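Local coordinates for lipoate-protein ligase 1 (Plasmodium falciparum, PDB 5T8U) that belongs to the lipoate-protein ligase family, pairing a lipoyl protein ligase A/B catalytic domain with a ligase C-terminal domain, and holds lipoic acid in this model, at residues 34-39 with 53-58; 109-114 with 162-167; 113-118 with 156-161. One frame throughout, in Å; residues are numbered along the deposited sequence.

Interaction 1 (34-39 with 53-58)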
loop_
_atom_site.group_PDB
_atom_site.type_symbol
_atom_site.label_atom_id
_atom_site.label_comp_id
_atom_site.label_asym_id
_atom_site.label_seq_id
_atom_site.Cartn_x
_atom_site.Cartn_y
_atom_site.Cartn_z
ATOM N N ASN A 34 12.411 -0.890 -5.111
ATOM C CA ASN A 34 13.279 -1.860 -5.767
ATOM C C ASN A 34 14.695 -1.348 -6.006
ATOM O O ASN A 34 15.533 -2.106 -6.505
ATOM C CB ASN A 34 12.660 -2.298 -7.099
ATOM C CG ASN A 34 11.464 -3.211 -6.912
ATOM O OD1 ASN A 34 10.395 -2.981 -7.478
ATOM N ND2 ASN A 34 11.639 -4.258 -6.113
ATOM N N ASN A 35 14.986 -0.090 -5.664
ATOM C CA ASN A 35 16.335 0.451 -5.798
ATOM C C ASN A 35 16.732 1.244 -4.559
ATOM O O ASN A 35 17.519 2.192 -4.649
ATOM C CB ASN A 35 16.454 1.330 -7.045
ATOM C CG ASN A 35 16.276 0.543 -8.329
ATOM O OD1 ASN A 35 17.216 -0.074 -8.826
ATOM N ND2 ASN A 35 15.066 0.567 -8.875
ATOM N N TYR A 36 16.197 0.862 -3.400
ATOM C CA TYR A 36 16.451 1.538 -2.133
ATOM C C TYR A 36 17.936 1.810 -1.920
ATOM O O TYR A 36 18.375 2.964 -1.978
ATOM C CB TYR A 36 15.879 0.688 -0.994
ATOM C CG TYR A 36 16.058 1.245 0.400
ATOM C CD1 TYR A 36 15.356 2.366 0.821
ATOM C CD2 TYR A 36 16.903 0.622 1.309
ATOM C CE1 TYR A 36 15.508 2.864 2.101
ATOM C CE2 TYR A 36 17.061 1.111 2.589
ATOM C CZ TYR A 36 16.362 2.230 2.981
ATOM O OH TYR A 36 16.521 2.714 4.258
ATOM N N ASN A 37 18.721 0.753 -1.697
ATOM C CA ASN A 37 20.123 0.918 -1.325
ATOM C C ASN A 37 20.946 1.654 -2.375
ATOM O O ASN A 37 22.077 2.052 -2.075
ATOM C CB ASN A 37 20.753 -0.451 -1.052
ATOM C CG ASN A 37 20.088 -1.181 0.103
ATOM O OD1 ASN A 37 19.756 -2.362 -0.006
ATOM N ND2 ASN A 37 19.889 -0.481 1.214
ATOM N N ASP A 38 20.422 1.849 -3.585
ATOM C CA ASP A 38 21.150 2.527 -4.649
ATOM C C ASP A 38 20.622 3.922 -4.947
ATOM O O ASP A 38 21.125 4.571 -5.872
ATOM C CB ASP A 38 21.106 1.693 -5.933
ATOM C CG ASP A 38 21.896 0.411 -5.819
ATOM O OD1 ASP A 38 22.931 0.414 -5.121
ATOM O OD2 ASP A 38 21.484 -0.599 -6.427
ATOM N N LEU A 39 19.636 4.408 -4.192
ATOM C CA LEU A 39 18.958 5.640 -4.583
ATOM C C LEU A 39 19.928 6.812 -4.682
ATOM O O LEU A 39 19.790 7.664 -5.567
ATOM C CB LEU A 39 17.832 5.956 -3.601
ATOM C CG LEU A 39 16.537 5.158 -3.786
ATOM C CD1 LEU A 39 15.546 5.500 -2.690
ATOM C CD2 LEU A 39 15.916 5.404 -5.155
ATOM N N GLU A 53 18.937 4.627 5.069
ATOM C CA GLU A 53 18.277 5.531 5.997
ATOM C C GLU A 53 16.804 5.682 5.648
ATOM O O GLU A 53 16.347 5.232 4.593
ATOM C CB GLU A 53 18.974 6.893 5.972
ATOM C CG GLU A 53 20.406 6.876 6.470
ATOM C CD GLU A 53 20.502 6.670 7.968
ATOM O OE1 GLU A 53 20.771 5.528 8.396
ATOM O OE2 GLU A 53 20.300 7.648 8.718
ATOM N N PRO A 54 16.018 6.317 6.520
ATOM C CA PRO A 54 14.584 6.464 6.246
ATOM C C PRO A 54 14.309 7.343 5.035
ATOM O O PRO A 54 15.095 8.225 4.681
ATOM C CB PRO A 54 14.041 7.111 7.527
ATOM C CG PRO A 54 15.066 6.836 8.573
ATOM C CD PRO A 54 16.373 6.826 7.857
ATOM N N ILE A 55 13.162 7.091 4.403
ATOM C CA ILE A 55 12.685 7.877 3.270
ATOM C C ILE A 55 11.224 8.228 3.494
ATOM O O ILE A 55 10.426 7.377 3.906
ATOM C CB ILE A 55 12.844 7.121 1.934
ATOM C CG1 ILE A 55 14.324 6.906 1.628
ATOM C CG2 ILE A 55 12.145 7.875 0.795
ATOM C CD1 ILE A 55 14.600 6.150 0.346
ATOM N N LEU A 56 10.876 9.481 3.208
ATOM C CA LEU A 56 9.491 9.920 3.117
ATOM C C LEU A 56 9.250 10.444 1.711
ATOM O O LEU A 56 9.971 11.331 1.251
ATOM C CB LEU A 56 9.174 11.007 4.147
ATOM C CG LEU A 56 7.849 11.751 3.941
ATOM C CD1 LEU A 56 6.673 10.785 3.921
ATOM C CD2 LEU A 56 7.655 12.804 5.017
ATOM N N PHE A 57 8.242 9.902 1.033
ATOM C CA PHE A 57 7.926 10.278 -0.340
ATOM C C PHE A 57 6.473 10.728 -0.408
ATOM O O PHE A 57 5.568 9.966 -0.053
ATOM C CB PHE A 57 8.180 9.111 -1.296
ATOM C CG PHE A 57 7.623 9.320 -2.675
ATOM C CD1 PHE A 57 7.872 10.493 -3.365
ATOM C CD2 PHE A 57 6.862 8.336 -3.289
ATOM C CE1 PHE A 57 7.366 10.690 -4.634
ATOM C CE2 PHE A 57 6.354 8.526 -4.562
ATOM C CZ PHE A 57 6.608 9.706 -5.235
ATOM N N LEU A 58 6.256 11.957 -0.870
ATOM C CA LEU A 58 4.929 12.557 -0.914
ATOM C C LEU A 58 4.468 12.696 -2.358
ATOM O O LEU A 58 5.258 13.048 -3.239
ATOM C CB LEU A 58 4.933 13.923 -0.225
ATOM C CG LEU A 58 5.120 13.838 1.290
ATOM C CD1 LEU A 58 5.796 15.086 1.837
ATOM C CD2 LEU A 58 3.778 13.613 1.965
#

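Interaction 2 (109-114 with 162-167). With LPA (lipoic acid), chain C.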
loop_
_atom_site.group_PDB
_atom_site.type_symbol
_atom_site.label_atom_id
_atom_site.label_comp_id
_atom_site.label_asym_id
_atom_site.label_seq_id
_atom_site.Cartn_x
_atom_site.Cartn_y
_atom_site.Cartn_z
ATOM N N THR A 109 4.572 7.801 1.584
ATOM C CA THR A 109 5.263 6.521 1.447
ATOM C C THR A 109 6.510 6.559 2.318
ATOM O O THR A 109 7.466 7.277 2.008
ATOM C CB THR A 109 5.627 6.239 -0.011
ATOM O OG1 THR A 109 4.439 6.232 -0.812
ATOM C CG2 THR A 109 6.337 4.892 -0.145
ATOM N N PHE A 110 6.497 5.791 3.404
ATOM C CA PHE A 110 7.667 5.628 4.254
ATOM C C PHE A 110 8.433 4.383 3.823
ATOM O O PHE A 110 7.846 3.303 3.690
ATOM C CB PHE A 110 7.262 5.503 5.723
ATOM C CG PHE A 110 6.662 6.750 6.302
ATOM C CD1 PHE A 110 7.472 7.766 6.783
ATOM C CD2 PHE A 110 5.289 6.901 6.381
ATOM C CE1 PHE A 110 6.923 8.913 7.322
ATOM C CE2 PHE A 110 4.734 8.047 6.922
ATOM C CZ PHE A 110 5.553 9.053 7.391
ATOM N N LEU A 111 9.736 4.536 3.603
ATOM C CA LEU A 111 10.620 3.406 3.342
ATOM C C LEU A 111 11.653 3.340 4.455
ATOM O O LEU A 111 12.227 4.366 4.835
ATOM C CB LEU A 111 11.314 3.525 1.983
ATOM C CG LEU A 111 10.418 3.802 0.777
ATOM C CD1 LEU A 111 11.252 3.854 -0.489
ATOM C CD2 LEU A 111 9.331 2.748 0.654
ATOM N N ASN A 112 11.886 2.136 4.979
ATOM C CA ASN A 112 12.810 1.968 6.091
ATOM C C ASN A 112 13.602 0.679 5.921
ATOM O O ASN A 112 13.247 -0.197 5.131
ATOM C CB ASN A 112 12.073 1.955 7.436
ATOM C CG ASN A 112 11.401 3.278 7.743
ATOM O OD1 ASN A 112 10.293 3.546 7.278
ATOM N ND2 ASN A 112 12.067 4.111 8.534
ATOM N N ASN A 113 14.697 0.584 6.678
ATOM C CA ASN A 113 15.485 -0.644 6.703
ATOM C C ASN A 113 14.740 -1.756 7.430
ATOM O O ASN A 113 14.781 -2.918 7.011
ATOM C CB ASN A 113 16.837 -0.379 7.365
ATOM C CG ASN A 113 17.662 -1.638 7.538
ATOM O OD1 ASN A 113 17.471 -2.623 6.824
ATOM N ND2 ASN A 113 18.585 -1.612 8.493
ATOM N N ASN A 114 14.058 -1.418 8.520
ATOM C CA ASN A 114 13.253 -2.356 9.285
ATOM C C ASN A 114 11.814 -1.857 9.338
ATOM O O ASN A 114 11.504 -0.740 8.918
ATOM C CB ASN A 114 13.811 -2.528 10.704
ATOM C CG ASN A 114 15.235 -3.050 10.710
ATOM O OD1 ASN A 114 15.660 -3.738 9.782
ATOM N ND2 ASN A 114 15.980 -2.724 11.759
ATOM N N VAL A 162 14.093 -3.858 2.664
ATOM C CA VAL A 162 13.273 -2.654 2.645
ATOM C C VAL A 162 11.896 -2.964 3.211
ATOM O O VAL A 162 11.351 -4.051 2.990
ATOM C CB VAL A 162 13.145 -2.084 1.218
ATOM C CG1 VAL A 162 12.447 -0.737 1.249
ATOM C CG2 VAL A 162 14.512 -1.963 0.570
ATOM N N PHE A 163 11.335 -2.001 3.936
ATOM C CA PHE A 163 9.952 -2.043 4.385
ATOM C C PHE A 163 9.243 -0.797 3.876
ATOM O O PHE A 163 9.733 0.324 4.070
ATOM C CB PHE A 163 9.853 -2.120 5.910
ATOM C CG PHE A 163 8.453 -1.966 6.431
ATOM C CD1 PHE A 163 7.541 -3.004 6.326
ATOM C CD2 PHE A 163 8.046 -0.781 7.021
ATOM C CE1 PHE A 163 6.250 -2.863 6.803
ATOM C CE2 PHE A 163 6.758 -0.635 7.500
ATOM C CZ PHE A 163 5.860 -1.676 7.391
ATOM N N LEU A 164 8.097 -0.999 3.227
ATOM C CA LEU A 164 7.341 0.074 2.594
ATOM C C LEU A 164 5.979 0.185 3.262
ATOM O O LEU A 164 5.175 -0.752 3.200
ATOM C CB LEU A 164 7.188 -0.180 1.092
ATOM C CG LEU A 164 6.455 0.888 0.272
ATOM C CD1 LEU A 164 6.996 0.935 -1.146
ATOM C CD2 LEU A 164 4.959 0.633 0.232
ATOM N N HIS A 165 5.725 1.329 3.892
ATOM C CA HIS A 165 4.440 1.650 4.511
ATOM C C HIS A 165 3.901 2.885 3.793
ATOM O O HIS A 165 4.318 4.008 4.088
ATOM C CB HIS A 165 4.606 1.892 6.012
ATOM C CG HIS A 165 3.420 2.531 6.671
ATOM N ND1 HIS A 165 3.457 3.000 7.967
ATOM C CD2 HIS A 165 2.166 2.774 6.222
ATOM C CE1 HIS A 165 2.279 3.508 8.284
ATOM N NE2 HIS A 165 1.479 3.384 7.242
ATOM N N HIS A 166 2.970 2.686 2.861
ATOM C CA HIS A 166 2.408 3.787 2.091
ATOM C C HIS A 166 0.911 3.873 2.345
ATOM O O HIS A 166 0.203 2.861 2.287
ATOM C CB HIS A 166 2.705 3.633 0.592
ATOM C CG HIS A 166 1.782 2.700 -0.129
ATOM N ND1 HIS A 166 0.686 3.140 -0.838
ATOM C CD2 HIS A 166 1.806 1.354 -0.271
ATOM C CE1 HIS A 166 0.066 2.104 -1.376
ATOM N NE2 HIS A 166 0.726 1.008 -1.048
ATOM N N GLY A 167 0.441 5.085 2.641
ATOM C CA GLY A 167 -0.946 5.313 2.987
ATOM C C GLY A 167 -1.438 6.639 2.439
ATOM O O GLY A 167 -0.682 7.405 1.836
HETATM C C1 LPA C . -7.087 0.496 3.321
HETATM O O1 LPA C . -7.922 1.291 3.826
HETATM C C2 LPA C . -5.683 0.985 2.972
HETATM O O2 LPA C . -7.408 -0.703 3.106
HETATM C C3 LPA C . -5.771 1.961 1.802
HETATM C C4 LPA C . -4.384 2.184 1.203
HETATM C C5 LPA C . -4.538 2.908 -0.134
HETATM C C6 LPA C . -3.299 3.028 -0.783
HETATM S S6 LPA C . -3.526 3.242 -2.292
HETATM C C7 LPA C . -2.330 4.624 -0.132
HETATM C C8 LPA C . -1.588 5.305 -1.369
HETATM S S8 LPA C . -2.061 4.353 -2.861
#

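Interaction 3 (113-118 with 156-161)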
loop_
_atom_site.group_PDB
_atom_site.type_symbol
_atom_site.label_atom_id
_atom_site.label_comp_id
_atom_site.label_asym_id
_atom_site.label_seq_id
_atom_site.Cartn_x
_atom_site.Cartn_y
_atom_site.Cartn_z
ATOM N N ASN A 113 14.697 0.584 6.678
ATOM C CA ASN A 113 15.485 -0.644 6.703
ATOM C C ASN A 113 14.740 -1.756 7.430
ATOM O O ASN A 113 14.781 -2.918 7.011
ATOM C CB ASN A 113 16.837 -0.379 7.365
ATOM C CG ASN A 113 17.662 -1.638 7.538
ATOM O OD1 ASN A 113 17.471 -2.623 6.824
ATOM N ND2 ASN A 113 18.585 -1.612 8.493
ATOM N N ASN A 114 14.058 -1.418 8.520
ATOM C CA ASN A 114 13.253 -2.356 9.285
ATOM C C ASN A 114 11.814 -1.857 9.338
ATOM O O ASN A 114 11.504 -0.740 8.918
ATOM C CB ASN A 114 13.811 -2.528 10.704
ATOM C CG ASN A 114 15.235 -3.050 10.710
ATOM O OD1 ASN A 114 15.660 -3.738 9.782
ATOM N ND2 ASN A 114 15.980 -2.724 11.759
ATOM N N ILE A 115 10.924 -2.706 9.859
ATOM C CA ILE A 115 9.529 -2.311 10.000
ATOM C C ILE A 115 9.447 -1.098 10.914
ATOM O O ILE A 115 10.042 -1.071 11.999
ATOM C CB ILE A 115 8.684 -3.482 10.525
ATOM C CG1 ILE A 115 8.705 -4.633 9.513
ATOM C CG2 ILE A 115 7.247 -3.027 10.780
ATOM C CD1 ILE A 115 7.925 -5.866 9.938
ATOM N N ASN A 116 8.701 -0.083 10.474
ATOM C CA ASN A 116 8.654 1.202 11.162
ATOM C C ASN A 116 7.233 1.756 11.194
ATOM O O ASN A 116 7.039 2.976 11.260
ATOM C CB ASN A 116 9.600 2.204 10.492
ATOM C CG ASN A 116 10.066 3.295 11.438
ATOM O OD1 ASN A 116 10.803 3.034 12.389
ATOM N ND2 ASN A 116 9.651 4.529 11.170
ATOM N N THR A 117 6.233 0.873 11.152
ATOM C CA THR A 117 4.838 1.297 11.100
ATOM C C THR A 117 4.499 2.250 12.242
ATOM O O THR A 117 4.113 3.406 12.019
ATOM C CB THR A 117 3.928 0.066 11.146
ATOM O OG1 THR A 117 4.279 -0.832 10.085
ATOM C CG2 THR A 117 2.467 0.464 11.003
ATOM N N SER A 118 4.628 1.769 13.480
ATOM C CA SER A 118 4.241 2.566 14.638
ATOM C C SER A 118 4.930 3.926 14.629
ATOM O O SER A 118 4.291 4.960 14.848
ATOM C CB SER A 118 4.563 1.804 15.924
ATOM O OG SER A 118 3.853 0.577 15.976
ATOM N N PHE A 156 1.026 -1.972 3.360
ATOM C CA PHE A 156 2.423 -2.300 3.603
ATOM C C PHE A 156 2.903 -3.356 2.619
ATOM O O PHE A 156 2.116 -4.118 2.051
ATOM C CB PHE A 156 2.630 -2.801 5.038
ATOM C CG PHE A 156 1.897 -1.997 6.070
ATOM C CD1 PHE A 156 2.512 -0.929 6.701
ATOM C CD2 PHE A 156 0.589 -2.305 6.406
ATOM C CE1 PHE A 156 1.837 -0.187 7.650
ATOM C CE2 PHE A 156 -0.090 -1.564 7.353
ATOM C CZ PHE A 156 0.536 -0.503 7.975
ATOM N N LYS A 157 4.221 -3.387 2.429
ATOM C CA LYS A 157 4.889 -4.436 1.672
ATOM C C LYS A 157 6.301 -4.586 2.218
ATOM O O LYS A 157 6.967 -3.591 2.520
ATOM C CB LYS A 157 4.924 -4.129 0.170
ATOM C CG LYS A 157 5.820 -5.060 -0.633
ATOM C CD LYS A 157 5.504 -4.986 -2.119
ATOM C CE LYS A 157 6.354 -5.959 -2.924
ATOM N NZ LYS A 157 6.107 -7.381 -2.549
ATOM N N LYS A 158 6.746 -5.834 2.349
ATOM C CA LYS A 158 8.049 -6.147 2.913
ATOM C C LYS A 158 8.933 -6.788 1.853
ATOM O O LYS A 158 8.459 -7.531 0.988
ATOM C CB LYS A 158 7.918 -7.087 4.121
ATOM C CG LYS A 158 9.236 -7.433 4.804
ATOM C CD LYS A 158 9.838 -6.239 5.528
ATOM C CE LYS A 158 11.245 -6.541 6.018
ATOM N NZ LYS A 158 11.732 -5.526 6.991
ATOM N N ILE A 159 10.231 -6.493 1.933
ATOM C CA ILE A 159 11.222 -7.023 1.006
ATOM C C ILE A 159 12.545 -7.144 1.749
ATOM O O ILE A 159 12.789 -6.450 2.738
ATOM C CB ILE A 159 11.342 -6.137 -0.262
ATOM C CG1 ILE A 159 10.279 -6.565 -1.284
ATOM C CG2 ILE A 159 12.756 -6.181 -0.861
ATOM C CD1 ILE A 159 10.363 -5.874 -2.631
ATOM N N LYS A 160 13.401 -8.045 1.258
ATOM C CA LYS A 160 14.649 -8.434 1.909
ATOM C C LYS A 160 15.241 -7.349 2.801
ATOM O O LYS A 160 15.442 -7.569 4.000
ATOM C CB LYS A 160 15.678 -8.839 0.850
ATOM C CG LYS A 160 16.941 -9.462 1.420
ATOM C CD LYS A 160 17.822 -10.028 0.315
ATOM C CE LYS A 160 18.652 -11.209 0.792
ATOM N NZ LYS A 160 18.771 -12.249 -0.264
ATOM N N ASP A 161 15.518 -6.178 2.231
ATOM C CA ASP A 161 16.194 -5.103 2.946
ATOM C C ASP A 161 15.334 -3.863 3.145
ATOM O O ASP A 161 15.808 -2.895 3.749
ATOM C CB ASP A 161 17.474 -4.706 2.200
ATOM C CG ASP A 161 18.510 -5.810 2.191
ATOM O OD1 ASP A 161 18.597 -6.553 3.192
ATOM O OD2 ASP A 161 19.239 -5.934 1.184
#

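Interaction 1 (34-39 with 53-58)
Y36 holds its ring trans to its backbone N (chi1 180°), a setting that carries the phenol past I55 to E53, while I55 sets CG1 opposite its own carbonyl carbon (chi1 -65°), which brings CD1 up against both Y36 and L39. The tyrosine OH donates to the backbone carbonyl, with Y36 OH modelled 2.5 Å from E53 O, a length not to be leaned on; the bond comes in from above the carbonyl plane, 52° out of it. With respect to the phenol ring, E53 O lies at the edge, near its plane.

This joins the loop between helices 22-34 and 39-42 to the start of strand 55-59 in the central mixed sheet of the ligase catalytic domain. The strand is an inner one, flanked by strands 13-17 and 105-112, with I55 also resting on L13, L15 and L111.

The rest of the contact is apolar. The Y36 and I55 side chains run past one another in opposite senses, CE1 of Y36 lying 3.8 Å from CD1 of I55. L39 meets the same methyl at a slant; L39 CD1 and I55 CD1 are modelled 3.2 Å apart, tighter than methyl groups normally pack, so the exact spacing is doubtful. Further round the loop, N37 ND2 is hydrogen-bonded to F51 O.

Interaction 2 (109-114 with 162-167)
The F110 ring turns an edge to the backbone of H165, with F110 CD2 3.8 Å from H165 O. F163 meets the carbonyl of N114 instead, and its CB is 3.7 Å from N114 O. The imidazole of H166 points its edge at lipoic acid: ND1 of H166 lies 3.2 Å from C8 of the ligand, in the plane of the ring. It gets there because H166 CG sits between the backbone N and the carbonyl carbon (chi1 81°), which leads the ring off from strand 105-112 toward the ligand, while its other nitrogen, NE2, is hydrogen-bonded to T94 OG1.

On the face of T109, L111, L164 and H166, the side chains of L111 and L164 run alongside each other in the same direction, with L111 CD2 3.4 Å from L164 CG. T109 and H166 lie side by side too, and T109 OG1 is 3.4 Å from H166 CB; that hydroxyl has its hydrogen bonds with W59 NE1 and E29 OE2. F110, N112, F163 and H165 occupy the other face, where helix 117-132 packs and H165 NE2 bonds to S154 OG.

Two reciprocal pairs of backbone bonds tie the strands, F110 with H165 and N112 with F163. The straighter ones are in the first pair: F110 N reaches H165 O at 2.9 Å, and H165 N reaches F110 O at 2.9 Å.

These are neighbouring antiparallel strands in the middle of the mixed sheet of the lipoyl ligase catalytic domain, and H166 and G167 carry strand 162-170 into the lipoic acid pocket.

Interaction 3 (113-118 with 156-161)
Van der Waals packing is centred on T117 and F156, whose side chains cross at about a right angle. Both branches of the threonine press on one corner of the ring: T117 CG2 is 3.5 Å from F156 CE1, and T117 OG1 is also 3.5 Å from that carbon. The methyl also touches the next carbon, with T117 CG2 3.7 Å from F156 CZ. The approach is oblique to the ring.

The lysine contacts are looser. K158 leaves its backbone extended and then bends at chi2 (69°), which folds the chain up to the loop and crosses I115 almost squarely. Its ammonium ends 4.0 Å from the backbone carbonyl, measured NZ of K158 to O of N113, and K158 NZ is likewise 4.0 Å from I115 CG1. At that length the carbonyl would offer at most a weak electrostatic attraction.

Backbone carbonyls meet at the far end, where N113 O and D161 O stand 3.4 Å apart. Both are acceptors, so this is proximity without a bond.

Strand 150-159 turns at K160 and D161 into strand 162-170, forming a beta hairpin. The connection from strand 105-112 into helix 117-132 runs over this hairpin, with N116 at the N-cap position of the helix. I115 and T117 also rest on F163, T117 touches H165, and the F156 ring meets that of H165, so the helix start sits across both hairpin strands.

How the interactions relate
Interactions 1 and 2 are buried, and interaction 3 lies mostly at the surface. All three reach the same mixed sheet: interaction 2 is a strand pair within it, interaction 1 packs a loop on the next strand, and interaction 3 sets a loop and helix start over the hairpin of strands 150-159 and 162-170, further along the sheet. Strand 55-59 bonds through I55 N to L111 O, joining the first two, and L164 O to K157 N joins interaction 2 to interaction 3, which also share N113 and N114. The chemistry follows the place: regular backbone bonds at the centre, one tyrosine-to-carbonyl bond with methyl packing in interaction 1, and in interaction 3 close threonine-to-ring packing beside loose lysine contacts.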